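Local coordinates for 3-dehydroshikimate dehydratase (Pseudomonas putida, PDB 5HMQ), which catalyses the metal-dependent dehydration of 3-dehydroshikimate to protocatechuate, a shared intermediate in the breakdown of quinate and shikimate, at residues R253-Y265 and S457-A469. Numbering follows the deposited sequence.
Sequences RQNAADGLRSLLY and SWVLFYKSLFDFA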
ATOM      1  N   ARG C 253       3.738   7.625   9.427  1.00 50.85           N
ATOM      2  CA  ARG C 253       4.132   9.031   9.435  1.00 49.97           C
ATOM      3  C   ARG C 253       3.393   9.830   8.368  1.00 51.36           C
ATOM      4  O   ARG C 253       2.910  10.936   8.641  1.00 50.84           O
ATOM      5  CB  ARG C 253       5.643   9.148   9.250  1.00 48.85           C
ATOM      6  CG  ARG C 253       6.433   8.583  10.418  1.00 51.16           C
ATOM      7  CD  ARG C 253       7.236   9.664  11.122  1.00 51.35           C
ATOM      8  NE  ARG C 253       7.677   9.228  12.443  1.00 51.60           N
ATOM      9  CZ  ARG C 253       8.524   9.905  13.211  1.00 54.75           C
ATOM     10  NH1 ARG C 253       9.036  11.054  12.788  1.00 56.21           N
ATOM     11  NH2 ARG C 253       8.864   9.428  14.401  1.00 54.93           N
ATOM     12  N   GLN C 254       3.292   9.294   7.149  1.00 52.23           N
ATOM     13  CA  GLN C 254       2.609  10.028   6.089  1.00 52.67           C
ATOM     14  C   GLN C 254       1.111  10.114   6.350  1.00 48.32           C
ATOM     15  O   GLN C 254       0.480  11.123   6.014  1.00 45.88           O
ATOM     16  CB  GLN C 254       2.890   9.391   4.728  1.00 55.40           C
ATOM     17  CG  GLN C 254       3.947  10.138   3.927  1.00 58.90           C
ATOM     18  CD  GLN C 254       3.534  11.568   3.615  1.00 60.64           C
ATOM     19  OE1 GLN C 254       2.369  11.838   3.315  1.00 60.58           O
ATOM     20  NE2 GLN C 254       4.484  12.492   3.703  1.00 60.50           N
ATOM     21  N   ASN C 255       0.522   9.067   6.932  1.00 46.20           N
ATOM     22  CA  ASN C 255      -0.884   9.154   7.314  1.00 48.13           C
ATOM     23  C   ASN C 255      -1.096  10.244   8.356  1.00 48.69           C
ATOM     24  O   ASN C 255      -2.069  11.006   8.279  1.00 49.49           O
ATOM     25  CB  ASN C 255      -1.385   7.806   7.831  1.00 48.17           C
ATOM     26  CG  ASN C 255      -1.712   6.834   6.714  1.00 51.45           C
ATOM     27  OD1 ASN C 255      -1.753   7.207   5.542  1.00 51.84           O
ATOM     28  ND2 ASN C 255      -1.966   5.582   7.075  1.00 53.01           N
ATOM     29  N   ALA C 256      -0.199  10.331   9.342  1.00 44.31           N
ATOM     30  CA  ALA C 256      -0.318  11.373  10.357  1.00 43.20           C
ATOM     31  C   ALA C 256      -0.142  12.756   9.746  1.00 45.57           C
ATOM     32  O   ALA C 256      -0.879  13.691  10.085  1.00 46.44           O
ATOM     33  CB  ALA C 256       0.706  11.144  11.468  1.00 40.58           C
ATOM     34  N   ALA C 257       0.825  12.904   8.837  1.00 41.82           N
ATOM     35  CA  ALA C 257       1.028  14.190   8.178  1.00 44.24           C
ATOM     36  C   ALA C 257      -0.171  14.560   7.315  1.00 46.11           C
ATOM     37  O   ALA C 257      -0.620  15.713   7.326  1.00 45.71           O
ATOM     38  CB  ALA C 257       2.307  14.158   7.341  1.00 43.09           C
ATOM     39  N   ASP C 258      -0.706  13.592   6.564  1.00 43.18           N
ATOM     40  CA  ASP C 258      -1.910  13.840   5.775  1.00 43.42           C
ATOM     41  C   ASP C 258      -3.075  14.248   6.665  1.00 44.28           C
ATOM     42  O   ASP C 258      -3.864  15.131   6.304  1.00 45.21           O
ATOM     43  CB  ASP C 258      -2.275  12.599   4.960  1.00 42.75           C
ATOM     44  CG  ASP C 258      -1.365  12.392   3.763  1.00 45.02           C
ATOM     45  OD1 ASP C 258      -0.598  13.316   3.423  1.00 44.79           O
ATOM     46  OD2 ASP C 258      -1.425  11.301   3.154  1.00 49.26           O
ATOM     47  N   GLY C 259      -3.208  13.605   7.826  1.00 44.50           N
ATOM     48  CA  GLY C 259      -4.279  13.963   8.743  1.00 42.72           C
ATOM     49  C   GLY C 259      -4.214  15.414   9.178  1.00 42.00           C
ATOM     50  O   GLY C 259      -5.207  16.143   9.111  1.00 41.88           O
ATOM     51  N   LEU C 260      -3.036  15.854   9.630  1.00 42.52           N
ATOM     52  CA  LEU C 260      -2.880  17.244  10.039  1.00 43.39           C
ATOM     53  C   LEU C 260      -3.128  18.182   8.865  1.00 43.30           C
ATOM     54  O   LEU C 260      -3.809  19.204   9.008  1.00 44.10           O
ATOM     55  CB  LEU C 260      -1.484  17.459  10.631  1.00 43.17           C
ATOM     56  CG  LEU C 260      -1.218  18.673  11.530  1.00 44.40           C
ATOM     57  CD1 LEU C 260      -1.082  19.970  10.742  1.00 43.70           C
ATOM     58  CD2 LEU C 260      -2.300  18.799  12.593  1.00 42.48           C
ATOM     59  N   ARG C 261      -2.575  17.848   7.695  1.00 42.97           N
ATOM     60  CA  ARG C 261      -2.819  18.643   6.497  1.00 43.55           C
ATOM     61  C   ARG C 261      -4.311  18.748   6.194  1.00 42.95           C
ATOM     62  O   ARG C 261      -4.801  19.821   5.823  1.00 45.74           O
ATOM     63  CB  ARG C 261      -2.064  18.043   5.310  1.00 42.31           C
ATOM     64  CG  ARG C 261      -2.321  18.738   3.981  1.00 45.36           C
ATOM     65  CD  ARG C 261      -1.493  18.117   2.862  1.00 45.13           C
ATOM     66  NE  ARG C 261      -0.090  18.519   2.933  1.00 43.61           N
ATOM     67  CZ  ARG C 261       0.876  17.994   2.187  1.00 42.58           C
ATOM     68  NH1 ARG C 261       0.596  17.038   1.310  1.00 41.30           N
ATOM     69  NH2 ARG C 261       2.123  18.424   2.317  1.00 40.66           N
ATOM     70  N   SER C 262      -5.051  17.647   6.352  1.00 42.42           N
ATOM     71  CA  SER C 262      -6.483  17.679   6.071  1.00 43.06           C
ATOM     72  C   SER C 262      -7.235  18.567   7.056  1.00 45.62           C
ATOM     73  O   SER C 262      -8.232  19.197   6.681  1.00 46.28           O
ATOM     74  CB  SER C 262      -7.058  16.262   6.093  1.00 43.51           C
ATOM     75  OG  SER C 262      -7.248  15.804   7.421  1.00 45.21           O
ATOM     76  N   LEU C 263      -6.777  18.636   8.308  1.00 45.90           N
ATOM     77  CA  LEU C 263      -7.412  19.523   9.276  1.00 42.89           C
ATOM     78  C   LEU C 263      -7.131  20.984   8.952  1.00 43.14           C
ATOM     79  O   LEU C 263      -8.008  21.841   9.111  1.00 42.81           O
ATOM     80  CB  LEU C 263      -6.947  19.184  10.693  1.00 41.31           C
ATOM     81  CG  LEU C 263      -7.599  17.950  11.321  1.00 42.91           C
ATOM     82  CD1 LEU C 263      -7.077  17.713  12.730  1.00 41.88           C
ATOM     83  CD2 LEU C 263      -9.114  18.097  11.324  1.00 40.60           C
ATOM     84  N   LEU C 264      -5.906  21.291   8.519  1.00 45.51           N
ATOM     85  CA  LEU C 264      -5.592  22.648   8.086  1.00 46.26           C
ATOM     86  C   LEU C 264      -6.467  23.056   6.907  1.00 46.46           C
ATOM     87  O   LEU C 264      -7.014  24.165   6.874  1.00 46.11           O
ATOM     88  CB  LEU C 264      -4.111  22.751   7.721  1.00 44.68           C
ATOM     89  CG  LEU C 264      -3.122  22.469   8.856  1.00 46.31           C
ATOM     90  CD1 LEU C 264      -1.691  22.651   8.378  1.00 44.31           C
ATOM     91  CD2 LEU C 264      -3.410  23.328  10.083  1.00 45.41           C
ATOM     92  N   TYR C 265      -6.609  22.162   5.925  1.00 45.47           N
ATOM     93  CA  TYR C 265      -7.454  22.443   4.768  1.00 45.86           C
ATOM     94  C   TYR C 265      -8.917  22.565   5.174  1.00 45.11           C
ATOM     95  O   TYR C 265      -9.639  23.432   4.668  1.00 46.19           O
ATOM     96  CB  TYR C 265      -7.265  21.346   3.719  1.00 45.67           C
ATOM     97  CG  TYR C 265      -8.056  21.531   2.443  1.00 45.58           C
ATOM     98  CD1 TYR C 265      -7.779  22.578   1.573  1.00 47.60           C
ATOM     99  CD2 TYR C 265      -9.068  20.643   2.099  1.00 46.10           C
ATOM    100  CE1 TYR C 265      -8.498  22.741   0.399  1.00 49.05           C
ATOM    101  CE2 TYR C 265      -9.790  20.798   0.931  1.00 46.89           C
ATOM    102  CZ  TYR C 265      -9.502  21.847   0.085  1.00 48.72           C
ATOM    103  OH  TYR C 265     -10.222  22.002  -1.079  1.00 49.31           O
ATOM    104  N   SER C 457      -3.867  10.450  -0.832  1.00 43.08           N
ATOM    105  CA  SER C 457      -2.826  11.396  -0.442  1.00 40.65           C
ATOM    106  C   SER C 457      -2.547  12.394  -1.560  1.00 44.21           C
ATOM    107  O   SER C 457      -2.366  13.591  -1.305  1.00 46.08           O
ATOM    108  CB  SER C 457      -1.554  10.643  -0.059  1.00 41.32           C
ATOM    109  OG  SER C 457      -0.622  11.502   0.564  1.00 44.08           O
ATOM    110  N   TRP C 458      -2.511  11.921  -2.811  1.00 43.75           N
ATOM    111  CA  TRP C 458      -2.339  12.831  -3.942  1.00 41.92           C
ATOM    112  C   TRP C 458      -3.524  13.778  -4.076  1.00 41.38           C
ATOM    113  O   TRP C 458      -3.352  14.958  -4.405  1.00 42.39           O
ATOM    114  CB  TRP C 458      -2.142  12.044  -5.237  1.00 43.06           C
ATOM    115  CG  TRP C 458      -0.743  11.568  -5.473  1.00 43.40           C
ATOM    116  CD1 TRP C 458      -0.143  10.477  -4.921  1.00 42.49           C
ATOM    117  CD2 TRP C 458       0.230  12.164  -6.345  1.00 42.82           C
ATOM    118  NE1 TRP C 458       1.145  10.358  -5.387  1.00 44.43           N
ATOM    119  CE2 TRP C 458       1.397  11.381  -6.263  1.00 43.37           C
ATOM    120  CE3 TRP C 458       0.226  13.284  -7.183  1.00 41.21           C
ATOM    121  CZ2 TRP C 458       2.551  11.682  -6.986  1.00 44.46           C
ATOM    122  CZ3 TRP C 458       1.372  13.581  -7.901  1.00 40.72           C
ATOM    123  CH2 TRP C 458       2.518  12.783  -7.797  1.00 41.72           C
ATOM    124  N   VAL C 459      -4.739  13.272  -3.846  1.00 42.80           N
ATOM    125  CA  VAL C 459      -5.929  14.114  -3.946  1.00 42.42           C
ATOM    126  C   VAL C 459      -5.847  15.265  -2.952  1.00 45.04           C
ATOM    127  O   VAL C 459      -6.058  16.431  -3.305  1.00 45.27           O
ATOM    128  CB  VAL C 459      -7.201  13.273  -3.731  1.00 44.12           C
ATOM    129  CG1 VAL C 459      -8.414  14.178  -3.572  1.00 40.94           C
ATOM    130  CG2 VAL C 459      -7.402  12.305  -4.887  1.00 44.73           C
ATOM    131  N   LEU C 460      -5.530  14.951  -1.693  1.00 45.49           N
ATOM    132  CA  LEU C 460      -5.399  15.991  -0.677  1.00 45.72           C
ATOM    133  C   LEU C 460      -4.236  16.923  -0.992  1.00 44.12           C
ATOM    134  O   LEU C 460      -4.305  18.128  -0.723  1.00 46.38           O
ATOM    135  CB  LEU C 460      -5.230  15.358   0.703  1.00 42.59           C
ATOM    136  CG  LEU C 460      -4.971  16.314   1.864  1.00 41.86           C
ATOM    137  CD1 LEU C 460      -6.069  17.357   1.953  1.00 37.72           C
ATOM    138  CD2 LEU C 460      -4.875  15.535   3.161  1.00 43.89           C
ATOM    139  N   PHE C 461      -3.156  16.381  -1.558  1.00 41.64           N
ATOM    140  CA  PHE C 461      -2.005  17.202  -1.922  1.00 40.43           C
ATOM    141  C   PHE C 461      -2.408  18.316  -2.881  1.00 42.21           C
ATOM    142  O   PHE C 461      -2.072  19.487  -2.669  1.00 41.54           O
ATOM    143  CB  PHE C 461      -0.918  16.310  -2.534  1.00 42.13           C
ATOM    144  CG  PHE C 461       0.224  17.065  -3.162  1.00 42.78           C
ATOM    145  CD1 PHE C 461       1.297  17.489  -2.397  1.00 39.97           C
ATOM    146  CD2 PHE C 461       0.236  17.320  -4.526  1.00 43.08           C
ATOM    147  CE1 PHE C 461       2.351  18.173  -2.974  1.00 41.58           C
ATOM    148  CE2 PHE C 461       1.286  18.003  -5.110  1.00 43.27           C
ATOM    149  CZ  PHE C 461       2.346  18.429  -4.333  1.00 44.06           C
ATOM    150  N   TYR C 462      -3.147  17.970  -3.938  1.00 43.35           N
ATOM    151  CA  TYR C 462      -3.527  18.963  -4.936  1.00 44.50           C
ATOM    152  C   TYR C 462      -4.677  19.842  -4.456  1.00 44.45           C
ATOM    153  O   TYR C 462      -4.721  21.035  -4.777  1.00 44.27           O
ATOM    154  CB  TYR C 462      -3.878  18.276  -6.256  1.00 42.61           C
ATOM    155  CG  TYR C 462      -2.682  18.096  -7.165  1.00 42.88           C
ATOM    156  CD1 TYR C 462      -2.138  19.178  -7.848  1.00 45.12           C
ATOM    157  CD2 TYR C 462      -2.094  16.849  -7.339  1.00 39.92           C
ATOM    158  CE1 TYR C 462      -1.043  19.024  -8.679  1.00 44.16           C
ATOM    159  CE2 TYR C 462      -0.996  16.685  -8.168  1.00 41.92           C
ATOM    160  CZ  TYR C 462      -0.477  17.777  -8.838  1.00 45.07           C
ATOM    161  OH  TYR C 462       0.612  17.624  -9.666  1.00 46.23           O
ATOM    162  N   LYS C 463      -5.622  19.276  -3.699  1.00 45.82           N
ATOM    163  CA  LYS C 463      -6.729  20.082  -3.192  1.00 46.55           C
ATOM    164  C   LYS C 463      -6.245  21.164  -2.234  1.00 45.66           C
ATOM    165  O   LYS C 463      -6.746  22.294  -2.262  1.00 46.47           O
ATOM    166  CB  LYS C 463      -7.770  19.202  -2.502  1.00 44.51           C
ATOM    167  CG  LYS C 463      -8.770  18.547  -3.432  1.00 44.87           C
ATOM    168  CD  LYS C 463      -9.878  17.880  -2.629  1.00 46.37           C
ATOM    169  CE  LYS C 463     -11.048  17.476  -3.511  1.00 49.20           C
ATOM    170  NZ  LYS C 463     -12.125  16.816  -2.721  1.00 50.72           N
ATOM    171  N   SER C 464      -5.285  20.842  -1.367  1.00 43.38           N
ATOM    172  CA  SER C 464      -4.885  21.798  -0.341  1.00 43.55           C
ATOM    173  C   SER C 464      -3.791  22.748  -0.825  1.00 45.36           C
ATOM    174  O   SER C 464      -3.956  23.969  -0.753  1.00 48.29           O
ATOM    175  CB  SER C 464      -4.434  21.060   0.926  1.00 41.58           C
ATOM    176  OG  SER C 464      -3.292  20.256   0.690  1.00 45.04           O
ATOM    177  N   LEU C 465      -2.679  22.209  -1.330  1.00 44.40           N
ATOM    178  CA  LEU C 465      -1.558  23.064  -1.709  1.00 45.76           C
ATOM    179  C   LEU C 465      -1.897  23.970  -2.886  1.00 44.79           C
ATOM    180  O   LEU C 465      -1.408  25.103  -2.950  1.00 45.13           O
ATOM    181  CB  LEU C 465      -0.326  22.220  -2.040  1.00 46.96           C
ATOM    182  CG  LEU C 465       0.584  21.826  -0.873  1.00 45.69           C
ATOM    183  CD1 LEU C 465      -0.030  20.695  -0.060  1.00 43.07           C
ATOM    184  CD2 LEU C 465       1.976  21.449  -1.366  1.00 42.27           C
ATOM    185  N   PHE C 466      -2.711  23.495  -3.827  1.00 44.21           N
ATOM    186  CA  PHE C 466      -2.970  24.231  -5.059  1.00 45.77           C
ATOM    187  C   PHE C 466      -4.444  24.556  -5.266  1.00 46.54           C
ATOM    188  O   PHE C 466      -4.808  25.084  -6.325  1.00 45.93           O
ATOM    189  CB  PHE C 466      -2.417  23.445  -6.250  1.00 45.94           C
ATOM    190  CG  PHE C 466      -0.934  23.237  -6.186  1.00 46.02           C
ATOM    191  CD1 PHE C 466      -0.066  24.247  -6.568  1.00 43.93           C
ATOM    192  CD2 PHE C 466      -0.407  22.047  -5.718  1.00 45.50           C
ATOM    193  CE1 PHE C 466       1.300  24.065  -6.500  1.00 44.72           C
ATOM    194  CE2 PHE C 466       0.958  21.859  -5.646  1.00 45.23           C
ATOM    195  CZ  PHE C 466       1.814  22.870  -6.037  1.00 45.78           C
ATOM    196  N   ASP C 467      -5.298  24.258  -4.285  1.00 48.75           N
ATOM    197  CA  ASP C 467      -6.722  24.605  -4.324  1.00 47.39           C
ATOM    198  C   ASP C 467      -7.404  24.046  -5.573  1.00 46.57           C
ATOM    199  O   ASP C 467      -8.219  24.714  -6.211  1.00 47.01           O
ATOM    200  CB  ASP C 467      -6.924  26.119  -4.219  1.00 45.90           C
ATOM    201  CG  ASP C 467      -8.339  26.493  -3.811  1.00 47.21           C
ATOM    202  OD1 ASP C 467      -9.024  25.646  -3.202  1.00 47.50           O
ATOM    203  OD2 ASP C 467      -8.761  27.635  -4.093  1.00 48.28           O
ATOM    204  N   PHE C 468      -7.065  22.810  -5.929  1.00 47.31           N
ATOM    205  CA  PHE C 468      -7.806  22.109  -6.966  1.00 47.41           C
ATOM    206  C   PHE C 468      -9.155  21.638  -6.429  1.00 45.67           C
ATOM    207  O   PHE C 468      -9.371  21.536  -5.218  1.00 47.37           O
ATOM    208  CB  PHE C 468      -7.003  20.919  -7.494  1.00 46.63           C
ATOM    209  CG  PHE C 468      -5.920  21.293  -8.472  1.00 44.60           C
ATOM    210  CD1 PHE C 468      -5.395  22.574  -8.499  1.00 45.93           C
ATOM    211  CD2 PHE C 468      -5.432  20.356  -9.367  1.00 44.32           C
ATOM    212  CE1 PHE C 468      -4.402  22.915  -9.400  1.00 46.76           C
ATOM    213  CE2 PHE C 468      -4.440  20.690 -10.272  1.00 46.62           C
ATOM    214  CZ  PHE C 468      -3.925  21.972 -10.287  1.00 48.45           C
ATOM    215  N   ALA C 469     -10.067  21.339  -7.352  1.00 47.12           N
ATOM    216  CA  ALA C 469     -11.407  20.888  -7.007  1.00 47.01           C
ATOM    217  C   ALA C 469     -11.707  19.566  -7.702  1.00 46.89           C
ATOM    218  O   ALA C 469     -11.087  19.214  -8.708  1.00 48.38           O
ATOM    219  CB  ALA C 469     -12.466  21.935  -7.382  1.00 45.74           C
TER
HETATM  220  O   HOH W   1      -1.476  14.981   1.135  1.00 42.50           O
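Arg261 of helix 252-276 reaches into a hollow between Leu460, Phe461, Ser464 and Leu465 of helix 455-465, a knob-into-hole fit. With CG anti to the backbone N (chi1 176°), its extended methylenes run past Leu460, and the bend at chi3 then turns the guanidinium toward Leu465 and Phe461. Leu465 crosses it at about a right angle, placing Leu465 CD1 over the centre of one guanidinium face, 3.6 Å from Arg261 CZ. Arg261 NH1 lies at the ring edge of Phe461, near its plane, 3.8 Å from Phe461 CD1. A long, flat-headed arginine suits this place: its methylenes and guanidinium face pack against carbon, while NE donates to the carbonyl of Phe384.

At one end Ser457 OG donates to Asp258 OD2 over 2.7 Å, on the syn side, 23° out of the carboxylate plane. A water links Asp258 OD1, Arg261 NH1 and Ser457 O; a short hydroxyl thus suits a carboxylate whose two oxygens take two donors.

The helices cross at 35° with axes 10.0 Å apart, joining the final helix of the TIM barrel (252-276) to the second vicinal-oxygen-chelate (VOC) module (455-465). Between them Leu460 CD2 lies 3.7 Å from Ser262 CB, whose short side chain lets the leucine branch pack close.

Farther along, the broad, flat Tyr265 ring spans the backbone from Lys463 to Ser464, with Ser464 N over one face and Tyr265 CE1 3.2 Å from Lys463 O. Ser464 is compact enough for this approach, and its OG turns back to bond Leu460 O, which Ser464 N reaches from the opposite face.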